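Local coordinates for protein putative S-adenosylmethionine-dependent methyltransferase (Bacteroides thetaiotaomicron, PDB 1WYZ) that probably transfers a methyl group from S-adenosylmethionine to a substrate, as a member of the RsmI-like methyltransferases, at residues K180-I185 with C228-Y233; G75-L80 with V105-R110; G142-E147 with A152-T157; S131-Q136 with I208-V213. All coordinates share one frame; numbering follows the deposited sequence.

Contact 1 of 4, residues K180-I185 with C228-Y233; sequences KMIEDI and CIFLLY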
loop_
_atom_site.group_PDB
_atom_site.type_symbol
_atom_site.label_atom_id
_atom_site.label_comp_id
_atom_site.label_asym_id
_atom_site.label_seq_id
_atom_site.Cartn_x
_atom_site.Cartn_y
_atom_site.Cartn_z
ATOM N N LYS A 180 -16.708 -1.827 -19.876
ATOM C CA LYS A 180 -16.097 -1.362 -21.114
ATOM C C LYS A 180 -14.582 -1.534 -21.048
ATOM O O LYS A 180 -13.919 -1.703 -22.074
ATOM C CB LYS A 180 -16.452 0.106 -21.381
ATOM C CG LYS A 180 -15.961 0.624 -22.737
ATOM C CD LYS A 180 -16.593 -0.138 -23.897
ATOM C CE LYS A 180 -16.101 0.379 -25.242
ATOM N NZ LYS A 180 -14.650 0.116 -25.448
HETATM N N MSE A 181 -14.041 -1.496 -19.833
HETATM C CA MSE A 181 -12.605 -1.661 -19.634
HETATM C C MSE A 181 -12.194 -3.115 -19.862
HETATM O O MSE A 181 -11.282 -3.373 -20.645
HETATM C CB MSE A 181 -12.196 -1.216 -18.227
HETATM C CG MSE A 181 -10.721 -1.468 -17.898
HETATM SE SE MSE A 181 -9.448 -0.325 -18.844
HETATM C CE MSE A 181 -9.113 -1.386 -20.412
ATOM N N ILE A 182 -12.862 -4.065 -19.206
ATOM C CA ILE A 182 -12.503 -5.463 -19.406
ATOM C C ILE A 182 -12.538 -5.802 -20.895
ATOM O O ILE A 182 -11.699 -6.558 -21.389
ATOM C CB ILE A 182 -13.430 -6.441 -18.609
ATOM C CG1 ILE A 182 -14.904 -6.186 -18.943
ATOM C CG2 ILE A 182 -13.175 -6.305 -17.110
ATOM C CD1 ILE A 182 -15.396 -6.901 -20.184
ATOM N N GLU A 183 -13.496 -5.225 -21.612
ATOM C CA GLU A 183 -13.611 -5.454 -23.046
ATOM C C GLU A 183 -12.335 -4.944 -23.688
ATOM O O GLU A 183 -11.772 -5.601 -24.554
ATOM C CB GLU A 183 -14.820 -4.709 -23.631
ATOM C CG GLU A 183 -14.891 -4.715 -25.159
ATOM C CD GLU A 183 -15.266 -6.076 -25.740
ATOM O OE1 GLU A 183 -14.994 -7.109 -25.081
ATOM O OE2 GLU A 183 -15.821 -6.108 -26.865
ATOM N N ASP A 184 -11.873 -3.775 -23.252
ATOM C CA ASP A 184 -10.645 -3.200 -23.804
ATOM C C ASP A 184 -9.374 -4.001 -23.483
ATOM O O ASP A 184 -8.494 -4.150 -24.344
ATOM C CB ASP A 184 -10.459 -1.752 -23.339
ATOM C CG ASP A 184 -11.368 -0.786 -24.068
ATOM O OD1 ASP A 184 -11.517 -0.925 -25.297
ATOM O OD2 ASP A 184 -11.927 0.119 -23.412
ATOM N N ILE A 185 -9.283 -4.514 -22.259
ATOM C CA ILE A 185 -8.121 -5.284 -21.851
ATOM C C ILE A 185 -7.955 -6.547 -22.695
ATOM O O ILE A 185 -6.853 -6.852 -23.165
ATOM C CB ILE A 185 -8.211 -5.653 -20.349
ATOM C CG1 ILE A 185 -8.256 -4.365 -19.524
ATOM C CG2 ILE A 185 -7.012 -6.513 -19.932
ATOM C CD1 ILE A 185 -6.953 -3.701 -19.231
ATOM N N CYS A 228 -13.789 -1.292 -8.765
ATOM C CA CYS A 228 -12.768 -2.331 -8.584
ATOM C C CYS A 228 -11.408 -1.888 -9.144
ATOM O O CYS A 228 -11.297 -0.827 -9.749
ATOM C CB CYS A 228 -13.197 -3.618 -9.289
ATOM S SG CYS A 228 -13.413 -3.441 -11.064
ATOM N N ILE A 229 -10.377 -2.706 -8.942
ATOM C CA ILE A 229 -9.031 -2.393 -9.434
ATOM C C ILE A 229 -8.579 -3.486 -10.390
ATOM O O ILE A 229 -9.041 -4.621 -10.285
ATOM C CB ILE A 229 -7.979 -2.343 -8.298
ATOM C CG1 ILE A 229 -8.337 -1.266 -7.279
ATOM C CG2 ILE A 229 -6.596 -2.084 -8.881
ATOM C CD1 ILE A 229 -9.483 -1.628 -6.341
ATOM N N PHE A 230 -7.663 -3.158 -11.298
ATOM C CA PHE A 230 -7.169 -4.148 -12.244
ATOM C C PHE A 230 -5.656 -4.326 -12.162
ATOM O O PHE A 230 -4.910 -3.357 -12.004
ATOM C CB PHE A 230 -7.570 -3.763 -13.668
ATOM C CG PHE A 230 -9.056 -3.745 -13.896
ATOM C CD1 PHE A 230 -9.808 -4.907 -13.757
ATOM C CD2 PHE A 230 -9.713 -2.557 -14.235
ATOM C CE1 PHE A 230 -11.198 -4.894 -13.947
ATOM C CE2 PHE A 230 -11.110 -2.529 -14.429
ATOM C CZ PHE A 230 -11.845 -3.701 -14.284
ATOM N N LEU A 231 -5.202 -5.571 -12.267
ATOM C CA LEU A 231 -3.773 -5.865 -12.220
ATOM C C LEU A 231 -3.339 -6.758 -13.376
ATOM O O LEU A 231 -3.924 -7.810 -13.605
ATOM C CB LEU A 231 -3.397 -6.552 -10.909
ATOM C CG LEU A 231 -3.703 -5.835 -9.596
ATOM C CD1 LEU A 231 -5.198 -5.970 -9.290
ATOM C CD2 LEU A 231 -2.859 -6.440 -8.456
ATOM N N LEU A 232 -2.301 -6.333 -14.091
ATOM C CA LEU A 232 -1.753 -7.082 -15.220
ATOM C C LEU A 232 -0.372 -7.646 -14.878
ATOM O O LEU A 232 0.510 -6.904 -14.441
ATOM C CB LEU A 232 -1.605 -6.170 -16.452
ATOM C CG LEU A 232 -2.802 -5.448 -17.067
ATOM C CD1 LEU A 232 -2.347 -4.711 -18.310
ATOM C CD2 LEU A 232 -3.881 -6.457 -17.430
ATOM N N TYR A 233 -0.181 -8.947 -15.079
ATOM C CA TYR A 233 1.116 -9.567 -14.816
ATOM C C TYR A 233 1.354 -10.700 -15.810
ATOM O O TYR A 233 0.480 -10.970 -16.626
ATOM C CB TYR A 233 1.223 -10.042 -13.371
ATOM C CG TYR A 233 2.661 -10.207 -12.944
ATOM C CD1 TYR A 233 3.593 -9.193 -13.166
ATOM C CD2 TYR A 233 3.106 -11.400 -12.381
ATOM C CE1 TYR A 233 4.947 -9.370 -12.847
ATOM C CE2 TYR A 233 4.443 -11.593 -12.057
ATOM C CZ TYR A 233 5.364 -10.580 -12.291
ATOM O OH TYR A 233 6.691 -10.790 -11.983
#
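A 2.8 Å backbone bond from I185 N to M181 O holds one turn of helix 180-185 closed and so sets both residues on the helix face that meets strand 228-233. Helix and strand run almost parallel, 6° apart, with 11.2 Å between their axes, and side chains span that distance without any hydrogen bond. Most of the helix contacts fall on F230. M181, present as selenomethionine, has CG anti to its backbone N (chi1 175°), which brings CG to 3.6 Å from F230 CE2; beyond CG the chain bends at chi2 and chi3, and the selenium turns back from the strand. From the same side of the ring plane, but over its CE1-CZ end, I182 CG2 lies 4.0 Å from F230 CE1, also obliquely. Further along, I185 CG2 meets L232 CD2 at 4.0 Å, a methyl-to-methyl contact. Replacing F230 by an alanine is likely to open a gap under this helix turn, since M181 CG and I182 CG2 would both lose the ring they rest on. On the helix side turned from the strand, D184 forms salt bridges with K180 and with R151. Strand 228-233 runs between strands 168-173 and 194-199 in the mixed sheet; helix 178-188 lies on one face with L155 of helix 150-165 against M181 and I185, while I229 and L231 point to helix 123-131 on the other.

Contact 2 of 4, residues G75-L80 with V105-R110; sequences GYLKPL and VAIAQR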
loop_
_atom_site.group_PDB
_atom_site.type_symbol
_atom_site.label_atom_id
_atom_site.label_comp_id
_atom_site.label_asym_id
_atom_site.label_seq_id
_atom_site.Cartn_x
_atom_site.Cartn_y
_atom_site.Cartn_z
ATOM N N GLY A 75 -1.414 27.987 6.160
ATOM C CA GLY A 75 -2.227 28.558 7.219
ATOM C C GLY A 75 -2.925 27.451 7.973
ATOM O O GLY A 75 -3.077 27.509 9.188
ATOM N N TYR A 76 -3.350 26.429 7.246
ATOM C CA TYR A 76 -4.025 25.303 7.871
ATOM C C TYR A 76 -3.102 24.556 8.834
ATOM O O TYR A 76 -3.565 23.972 9.815
ATOM C CB TYR A 76 -4.518 24.315 6.817
ATOM C CG TYR A 76 -5.569 24.850 5.881
ATOM C CD1 TYR A 76 -6.458 25.847 6.283
ATOM C CD2 TYR A 76 -5.718 24.312 4.606
ATOM C CE1 TYR A 76 -7.470 26.289 5.431
ATOM C CE2 TYR A 76 -6.722 24.744 3.753
ATOM C CZ TYR A 76 -7.594 25.730 4.168
ATOM O OH TYR A 76 -8.584 26.156 3.312
ATOM N N LEU A 77 -1.802 24.568 8.537
ATOM C CA LEU A 77 -0.798 23.892 9.351
ATOM C C LEU A 77 -0.388 24.648 10.613
ATOM O O LEU A 77 0.265 24.084 11.492
ATOM C CB LEU A 77 0.451 23.612 8.508
ATOM C CG LEU A 77 0.513 22.345 7.649
ATOM C CD1 LEU A 77 -0.749 22.180 6.853
ATOM C CD2 LEU A 77 1.716 22.431 6.725
ATOM N N LYS A 78 -0.778 25.917 10.699
ATOM C CA LYS A 78 -0.429 26.763 11.838
ATOM C C LYS A 78 -0.606 26.104 13.200
ATOM O O LYS A 78 0.236 26.264 14.085
ATOM C CB LYS A 78 -1.217 28.077 11.787
ATOM C CG LYS A 78 -0.840 28.955 10.625
ATOM C CD LYS A 78 -1.496 30.318 10.698
ATOM C CE LYS A 78 -1.038 31.178 9.526
ATOM N NZ LYS A 78 -1.600 32.551 9.551
ATOM N N PRO A 79 -1.714 25.378 13.400
ATOM C CA PRO A 79 -1.854 24.748 14.713
ATOM C C PRO A 79 -0.702 23.767 14.947
ATOM O O PRO A 79 -0.116 23.726 16.036
ATOM C CB PRO A 79 -3.208 24.065 14.615
ATOM C CG PRO A 79 -3.986 25.049 13.787
ATOM C CD PRO A 79 -2.997 25.367 12.676
ATOM N N LEU A 80 -0.372 22.990 13.916
ATOM C CA LEU A 80 0.720 22.025 14.015
ATOM C C LEU A 80 2.031 22.759 14.305
ATOM O O LEU A 80 2.835 22.332 15.142
ATOM C CB LEU A 80 0.852 21.219 12.716
ATOM C CG LEU A 80 2.030 20.242 12.707
ATOM C CD1 LEU A 80 2.051 19.463 14.010
ATOM C CD2 LEU A 80 1.924 19.312 11.525
ATOM N N VAL A 105 0.850 17.097 2.755
ATOM C CA VAL A 105 2.063 16.484 3.261
ATOM C C VAL A 105 3.246 17.191 2.613
ATOM O O VAL A 105 4.246 17.473 3.274
ATOM C CB VAL A 105 2.091 14.980 2.927
ATOM C CG1 VAL A 105 3.443 14.367 3.325
ATOM C CG2 VAL A 105 0.916 14.278 3.641
ATOM N N ALA A 106 3.116 17.492 1.323
ATOM C CA ALA A 106 4.173 18.170 0.582
ATOM C C ALA A 106 4.497 19.526 1.225
ATOM O O ALA A 106 5.660 19.869 1.424
ATOM C CB ALA A 106 3.762 18.347 -0.894
ATOM N N ILE A 107 3.471 20.299 1.551
ATOM C CA ILE A 107 3.712 21.582 2.188
ATOM C C ILE A 107 4.319 21.331 3.575
ATOM O O ILE A 107 5.278 22.002 3.972
ATOM C CB ILE A 107 2.404 22.402 2.353
ATOM C CG1 ILE A 107 1.841 22.788 0.990
ATOM C CG2 ILE A 107 2.673 23.625 3.199
ATOM C CD1 ILE A 107 1.029 24.008 0.885
ATOM N N ALA A 108 3.765 20.353 4.297
ATOM C CA ALA A 108 4.248 20.031 5.642
ATOM C C ALA A 108 5.707 19.571 5.681
ATOM O O ALA A 108 6.435 19.938 6.598
ATOM C CB ALA A 108 3.353 18.980 6.305
ATOM N N GLN A 109 6.126 18.776 4.693
ATOM C CA GLN A 109 7.507 18.292 4.618
ATOM C C GLN A 109 8.408 19.479 4.352
ATOM O O GLN A 109 9.511 19.569 4.893
ATOM C CB GLN A 109 7.684 17.267 3.483
ATOM C CG GLN A 109 7.222 15.845 3.826
ATOM C CD GLN A 109 8.077 15.178 4.906
ATOM O OE1 GLN A 109 7.864 14.014 5.249
ATOM N NE2 GLN A 109 9.037 15.918 5.449
ATOM N N ARG A 110 7.912 20.390 3.520
ATOM C CA ARG A 110 8.634 21.598 3.149
ATOM C C ARG A 110 8.922 22.452 4.382
ATOM O O ARG A 110 9.962 23.112 4.463
ATOM C CB ARG A 110 7.810 22.392 2.133
ATOM C CG ARG A 110 8.576 23.462 1.381
ATOM C CD ARG A 110 7.709 24.015 0.265
ATOM N NE ARG A 110 8.405 24.971 -0.591
ATOM C CZ ARG A 110 7.799 25.707 -1.516
ATOM N NH1 ARG A 110 6.488 25.593 -1.699
ATOM N NH2 ARG A 110 8.498 26.554 -2.261
#
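L77 and the pair I107 and A108 carry this contact between two helices, and every interaction across it is apolar. A single methyl does the touching: L77 CD2 sits 3.7 Å from A108 CA and 3.8 Å from A108 CB, so it rests on the backbone of the second helix as well as on its side chain. The same methyl lies 3.8 Å from I107 CG2, the branch that chi1 of -65° sets anti to the backbone N and presents to L77. One leucine tip is thus received between two successive residues. Hydrogen bonding stays within each segment. In 105-110 it is regular, with Q109 N to V105 O at 2.7 Å; in 75-80 the helix is kinked at P79 and L80, whose nitrogens make no bond to the turn before; that of the proline has no hydrogen to give. Further apolar packing surrounds the pair: L113 lies against L77, I73 against I107, and L5 of the parallel sheet against A108, while V105 and A106 pack on A130 and G132 of the second subunit. With no directional bond between them, these segments are joined through fit and burial of hydrocarbon, and the small side chain of A108 lets the leucine methyl come down to the helix backbone.

Contact 3 of 4, residues G142-E147 with A152-T157; sequences GYLPIE and AKKLKT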
loop_
_atom_site.group_PDB
_atom_site.type_symbol
_atom_site.label_atom_id
_atom_site.label_comp_id
_atom_site.label_asym_id
_atom_site.label_seq_id
_atom_site.Cartn_x
_atom_site.Cartn_y
_atom_site.Cartn_z
ATOM N N GLY A 142 -3.456 4.806 -11.496
ATOM C CA GLY A 142 -4.725 5.487 -11.271
ATOM C C GLY A 142 -5.715 5.256 -12.403
ATOM O O GLY A 142 -6.086 4.110 -12.677
ATOM N N TYR A 143 -6.152 6.327 -13.068
ATOM C CA TYR A 143 -7.096 6.184 -14.185
ATOM C C TYR A 143 -6.340 6.246 -15.498
ATOM O O TYR A 143 -5.371 6.986 -15.608
ATOM C CB TYR A 143 -8.148 7.291 -14.149
ATOM C CG TYR A 143 -9.121 7.156 -13.011
ATOM C CD1 TYR A 143 -10.275 6.380 -13.140
ATOM C CD2 TYR A 143 -8.878 7.772 -11.787
ATOM C CE1 TYR A 143 -11.165 6.218 -12.067
ATOM C CE2 TYR A 143 -9.758 7.616 -10.705
ATOM C CZ TYR A 143 -10.896 6.836 -10.849
ATOM O OH TYR A 143 -11.727 6.637 -9.766
ATOM N N LEU A 144 -6.778 5.473 -16.487
ATOM C CA LEU A 144 -6.131 5.442 -17.794
ATOM C C LEU A 144 -6.825 6.376 -18.776
ATOM O O LEU A 144 -7.949 6.814 -18.529
ATOM C CB LEU A 144 -6.163 4.021 -18.351
ATOM C CG LEU A 144 -5.662 2.944 -17.396
ATOM C CD1 LEU A 144 -5.502 1.610 -18.127
ATOM C CD2 LEU A 144 -4.336 3.404 -16.813
ATOM N N PRO A 145 -6.166 6.690 -19.908
ATOM C CA PRO A 145 -6.728 7.576 -20.933
ATOM C C PRO A 145 -8.140 7.221 -21.393
ATOM O O PRO A 145 -8.414 6.112 -21.856
ATOM C CB PRO A 145 -5.697 7.500 -22.050
ATOM C CG PRO A 145 -4.423 7.455 -21.274
ATOM C CD PRO A 145 -4.754 6.396 -20.208
ATOM N N ILE A 146 -9.016 8.211 -21.258
ATOM C CA ILE A 146 -10.438 8.135 -21.591
ATOM C C ILE A 146 -10.770 7.775 -23.040
ATOM O O ILE A 146 -11.554 6.858 -23.289
ATOM C CB ILE A 146 -11.111 9.479 -21.249
ATOM C CG1 ILE A 146 -10.594 9.970 -19.887
ATOM C CG2 ILE A 146 -12.622 9.308 -21.206
ATOM C CD1 ILE A 146 -9.297 10.758 -19.951
ATOM N N GLU A 147 -10.181 8.502 -23.987
ATOM C CA GLU A 147 -10.432 8.265 -25.405
ATOM C C GLU A 147 -9.811 6.963 -25.885
ATOM O O GLU A 147 -8.663 6.660 -25.567
ATOM C CB GLU A 147 -9.870 9.408 -26.251
ATOM C CG GLU A 147 -8.350 9.506 -26.228
ATOM C CD GLU A 147 -7.787 10.282 -27.406
ATOM O OE1 GLU A 147 -8.109 9.931 -28.562
ATOM O OE2 GLU A 147 -7.018 11.240 -27.173
ATOM N N ALA A 152 -5.717 2.128 -25.634
ATOM C CA ALA A 152 -5.117 0.910 -26.152
ATOM C C ALA A 152 -3.606 1.085 -26.102
ATOM O O ALA A 152 -2.873 0.141 -25.830
ATOM C CB ALA A 152 -5.575 0.672 -27.575
ATOM N N LYS A 153 -3.146 2.304 -26.371
ATOM C CA LYS A 153 -1.721 2.592 -26.340
ATOM C C LYS A 153 -1.219 2.330 -24.933
ATOM O O LYS A 153 -0.230 1.630 -24.733
ATOM C CB LYS A 153 -1.438 4.056 -26.703
ATOM C CG LYS A 153 -1.434 4.370 -28.197
ATOM C CD LYS A 153 -0.794 5.731 -28.475
ATOM C CE LYS A 153 0.692 5.747 -28.112
ATOM N NZ LYS A 153 1.520 4.908 -29.024
ATOM N N LYS A 154 -1.927 2.895 -23.962
ATOM C CA LYS A 154 -1.562 2.757 -22.561
ATOM C C LYS A 154 -1.514 1.294 -22.121
ATOM O O LYS A 154 -0.487 0.838 -21.616
ATOM C CB LYS A 154 -2.536 3.561 -21.684
ATOM C CG LYS A 154 -2.068 3.801 -20.258
ATOM C CD LYS A 154 -0.695 4.444 -20.240
ATOM C CE LYS A 154 -0.394 5.021 -18.873
ATOM N NZ LYS A 154 -0.577 3.984 -17.830
ATOM N N LEU A 155 -2.609 0.560 -22.318
ATOM C CA LEU A 155 -2.665 -0.859 -21.944
ATOM C C LEU A 155 -1.500 -1.610 -22.577
ATOM O O LEU A 155 -0.844 -2.427 -21.932
ATOM C CB LEU A 155 -3.981 -1.496 -22.417
ATOM C CG LEU A 155 -5.298 -0.970 -21.828
ATOM C CD1 LEU A 155 -6.483 -1.434 -22.669
ATOM C CD2 LEU A 155 -5.422 -1.443 -20.386
ATOM N N LYS A 156 -1.245 -1.315 -23.847
ATOM C CA LYS A 156 -0.177 -1.961 -24.598
ATOM C C LYS A 156 1.206 -1.687 -23.989
ATOM O O LYS A 156 2.050 -2.582 -23.933
ATOM C CB LYS A 156 -0.222 -1.473 -26.048
ATOM C CG LYS A 156 0.256 -2.481 -27.072
ATOM C CD LYS A 156 -0.730 -3.629 -27.239
ATOM C CE LYS A 156 -0.264 -4.601 -28.328
ATOM N NZ LYS A 156 -1.130 -5.811 -28.418
ATOM N N THR A 157 1.422 -0.453 -23.527
ATOM C CA THR A 157 2.697 -0.056 -22.932
ATOM C C THR A 157 2.849 -0.654 -21.547
ATOM O O THR A 157 3.925 -1.129 -21.182
ATOM C CB THR A 157 2.828 1.487 -22.820
ATOM O OG1 THR A 157 2.575 2.090 -24.094
ATOM C CG2 THR A 157 4.231 1.869 -22.384
#
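L144 and P145 pack against K154 and L155 where the chain leaves a strand and has just entered the next helix. The close-packed part is hydrocarbon. P145 CD lies 3.7 Å from K154 CG, the pyrrolidine ring meeting the lysine stem at about a right angle. Deeper in, L144 CD1 touches L155 CD2 at 3.8 Å, again crosswise, and both leucines also rest on F171 of strand 168-173. K154 bridges the two regimes: its CG is anti to the backbone N (chi1 -165°), and bends further out fold the chain over L144, leaving NZ 3.9 Å from L144 CD2. P145 and K154 are still partly exposed, and beyond them the contact gives way to solvent. Along the exposed part of the helix, T157 OG1 donates to K153 O at 2.9 Å, from above the carbonyl plane, a bond within the helix and not part of the contact. The arrangement belongs to a beta-alpha-beta unit, in which strand 138-143 leads through this loop into helix 150-165 and then to the parallel neighbouring strand 168-173; L144 and L155 lie at the start of that crossover.

Contact 4 of 4, residues S131-Q136 with I208-V213; sequences SGFNGQ and IQTRTV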
loop_
_atom_site.group_PDB
_atom_site.type_symbol
_atom_site.label_atom_id
_atom_site.label_comp_id
_atom_site.label_asym_id
_atom_site.label_seq_id
_atom_site.Cartn_x
_atom_site.Cartn_y
_atom_site.Cartn_z
ATOM N N SER A 131 -3.737 -11.131 -5.627
ATOM C CA SER A 131 -3.577 -11.501 -7.029
ATOM C C SER A 131 -2.513 -12.563 -7.189
ATOM O O SER A 131 -2.590 -13.390 -8.094
ATOM C CB SER A 131 -3.210 -10.284 -7.892
ATOM O OG SER A 131 -1.906 -9.796 -7.607
ATOM N N GLY A 132 -1.521 -12.549 -6.308
ATOM C CA GLY A 132 -0.447 -13.521 -6.419
ATOM C C GLY A 132 0.603 -13.027 -7.403
ATOM O O GLY A 132 1.510 -13.767 -7.800
ATOM N N PHE A 133 0.466 -11.769 -7.810
ATOM C CA PHE A 133 1.413 -11.166 -8.732
ATOM C C PHE A 133 2.606 -10.634 -7.946
ATOM O O PHE A 133 2.617 -10.668 -6.708
ATOM C CB PHE A 133 0.766 -10.013 -9.496
ATOM C CG PHE A 133 -0.331 -10.441 -10.440
ATOM C CD1 PHE A 133 -0.317 -11.712 -11.012
ATOM C CD2 PHE A 133 -1.336 -9.543 -10.817
ATOM C CE1 PHE A 133 -1.286 -12.083 -11.957
ATOM C CE2 PHE A 133 -2.308 -9.902 -11.757
ATOM C CZ PHE A 133 -2.285 -11.176 -12.331
ATOM N N ASN A 134 3.603 -10.135 -8.676
ATOM C CA ASN A 134 4.824 -9.590 -8.080
ATOM C C ASN A 134 4.535 -8.476 -7.080
ATOM O O ASN A 134 3.996 -7.433 -7.447
ATOM C CB ASN A 134 5.723 -9.036 -9.176
ATOM C CG ASN A 134 7.121 -8.750 -8.689
ATOM O OD1 ASN A 134 7.334 -8.436 -7.517
ATOM N ND2 ASN A 134 8.087 -8.847 -9.589
ATOM N N GLY A 135 4.892 -8.690 -5.817
ATOM C CA GLY A 135 4.651 -7.674 -4.812
ATOM C C GLY A 135 5.917 -6.908 -4.516
ATOM O O GLY A 135 5.909 -5.934 -3.765
ATOM N N GLN A 136 7.015 -7.355 -5.121
ATOM C CA GLN A 136 8.311 -6.729 -4.920
ATOM C C GLN A 136 8.609 -5.729 -6.036
ATOM O O GLN A 136 9.666 -5.097 -6.064
ATOM C CB GLN A 136 9.396 -7.804 -4.829
ATOM C CG GLN A 136 10.750 -7.275 -4.393
ATOM C CD GLN A 136 11.508 -8.267 -3.516
ATOM O OE1 GLN A 136 11.817 -9.381 -3.947
ATOM N NE2 GLN A 136 11.808 -7.861 -2.278
ATOM N N ILE A 208 -12.073 -11.222 -5.972
ATOM C CA ILE A 208 -10.673 -11.024 -6.335
ATOM C C ILE A 208 -10.167 -12.337 -6.862
ATOM O O ILE A 208 -9.831 -13.247 -6.102
ATOM C CB ILE A 208 -9.786 -10.658 -5.152
ATOM C CG1 ILE A 208 -10.395 -9.479 -4.382
ATOM C CG2 ILE A 208 -8.370 -10.350 -5.673
ATOM C CD1 ILE A 208 -9.756 -9.203 -3.024
ATOM N N GLN A 209 -10.093 -12.414 -8.179
ATOM C CA GLN A 209 -9.685 -13.621 -8.861
ATOM C C GLN A 209 -8.695 -13.273 -9.958
ATOM O O GLN A 209 -8.832 -12.252 -10.630
ATOM C CB GLN A 209 -10.942 -14.259 -9.449
ATOM C CG GLN A 209 -10.778 -15.630 -10.034
ATOM C CD GLN A 209 -12.118 -16.210 -10.447
ATOM O OE1 GLN A 209 -12.826 -15.635 -11.277
ATOM N NE2 GLN A 209 -12.476 -17.348 -9.864
ATOM N N THR A 210 -7.688 -14.120 -10.123
ATOM C CA THR A 210 -6.684 -13.915 -11.156
ATOM C C THR A 210 -6.941 -14.905 -12.270
ATOM O O THR A 210 -7.358 -16.033 -12.031
ATOM C CB THR A 210 -5.266 -14.127 -10.628
ATOM O OG1 THR A 210 -4.931 -13.049 -9.752
ATOM C CG2 THR A 210 -4.272 -14.164 -11.772
ATOM N N ARG A 211 -6.666 -14.487 -13.493
ATOM C CA ARG A 211 -6.913 -15.354 -14.617
ATOM C C ARG A 211 -6.401 -14.723 -15.897
ATOM O O ARG A 211 -6.472 -13.508 -16.078
ATOM C CB ARG A 211 -8.413 -15.598 -14.685
ATOM C CG ARG A 211 -8.936 -16.094 -15.979
ATOM C CD ARG A 211 -10.438 -16.025 -15.910
ATOM N NE ARG A 211 -10.949 -16.819 -14.805
ATOM C CZ ARG A 211 -12.221 -16.837 -14.434
ATOM N NH1 ARG A 211 -13.107 -16.095 -15.086
ATOM N NH2 ARG A 211 -12.607 -17.601 -13.419
ATOM N N THR A 212 -5.878 -15.564 -16.780
ATOM C CA THR A 212 -5.336 -15.113 -18.054
ATOM C C THR A 212 -6.405 -14.438 -18.927
ATOM O O THR A 212 -7.605 -14.724 -18.801
ATOM C CB THR A 212 -4.709 -16.302 -18.817
ATOM O OG1 THR A 212 -3.933 -15.806 -19.909
ATOM C CG2 THR A 212 -5.790 -17.232 -19.358
ATOM N N VAL A 213 -5.974 -13.541 -19.813
ATOM C CA VAL A 213 -6.912 -12.844 -20.694
ATOM C C VAL A 213 -7.730 -13.819 -21.549
ATOM O O VAL A 213 -8.920 -13.597 -21.785
ATOM C CB VAL A 213 -6.170 -11.849 -21.606
ATOM C CG1 VAL A 213 -7.108 -11.296 -22.672
ATOM C CG2 VAL A 213 -5.629 -10.714 -20.767
#
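S131, last residue of helix 123-131, comes within 5.7 Å of T210 measured between their CA atoms, and G132 then breaks the helix with a phi of 84°, where a CB would press on the carbonyl O of S131. That carbonyl is the polar centre of the contact: T210 OG1 donates to S131 O at 2.9 Å, in the carbonyl plane and on a lone pair. S131 OG accepts from F133 N at 3.1 Å, an ST turn, and also pairs with V128 O. With chi1 at -71°, T210 has its CG2 anti to the backbone N, and this methyl reaches F133 obliquely, 3.6 Å from CZ. S131 O meanwhile lies 4.1 Å above one face of the same ring, toward its rim. A valine in place of T210 is likely to leave S131 O at this helix end without its hydroxyl mate. I208 and T210 also meet P117 and Q109 of the second subunit. Strand 207-212 is outermost in the mixed sheet of this chain, bonded to strand 194-199, whose C196 touches S131, F133 and T210, while F133, just past the end of helix 123-131, also packs on L231 and Y233 of strand 228-233.

In the fold
From the N terminus, contact 2 comes first, closing a loop between helices 70-81 and 100-110 beside the parallel sheet before any other opens. The remaining three belong to the mixed sheet. Contact 4 opens at 131-136; contact 3 opens and closes within its span, joining the loop after strand 138-143 to helix 150-165. Contact 1 then opens at 180-185, contact 4 closes at 208-213, and contact 1 closes on 228-233, so contacts 1 and 4 cross. Contact 1 touches both others, through helix 150-165 on one face of the sheet and the loop after helix 123-131 on the other. Contact 2 lies about 37 Å from contact 1, centre to centre.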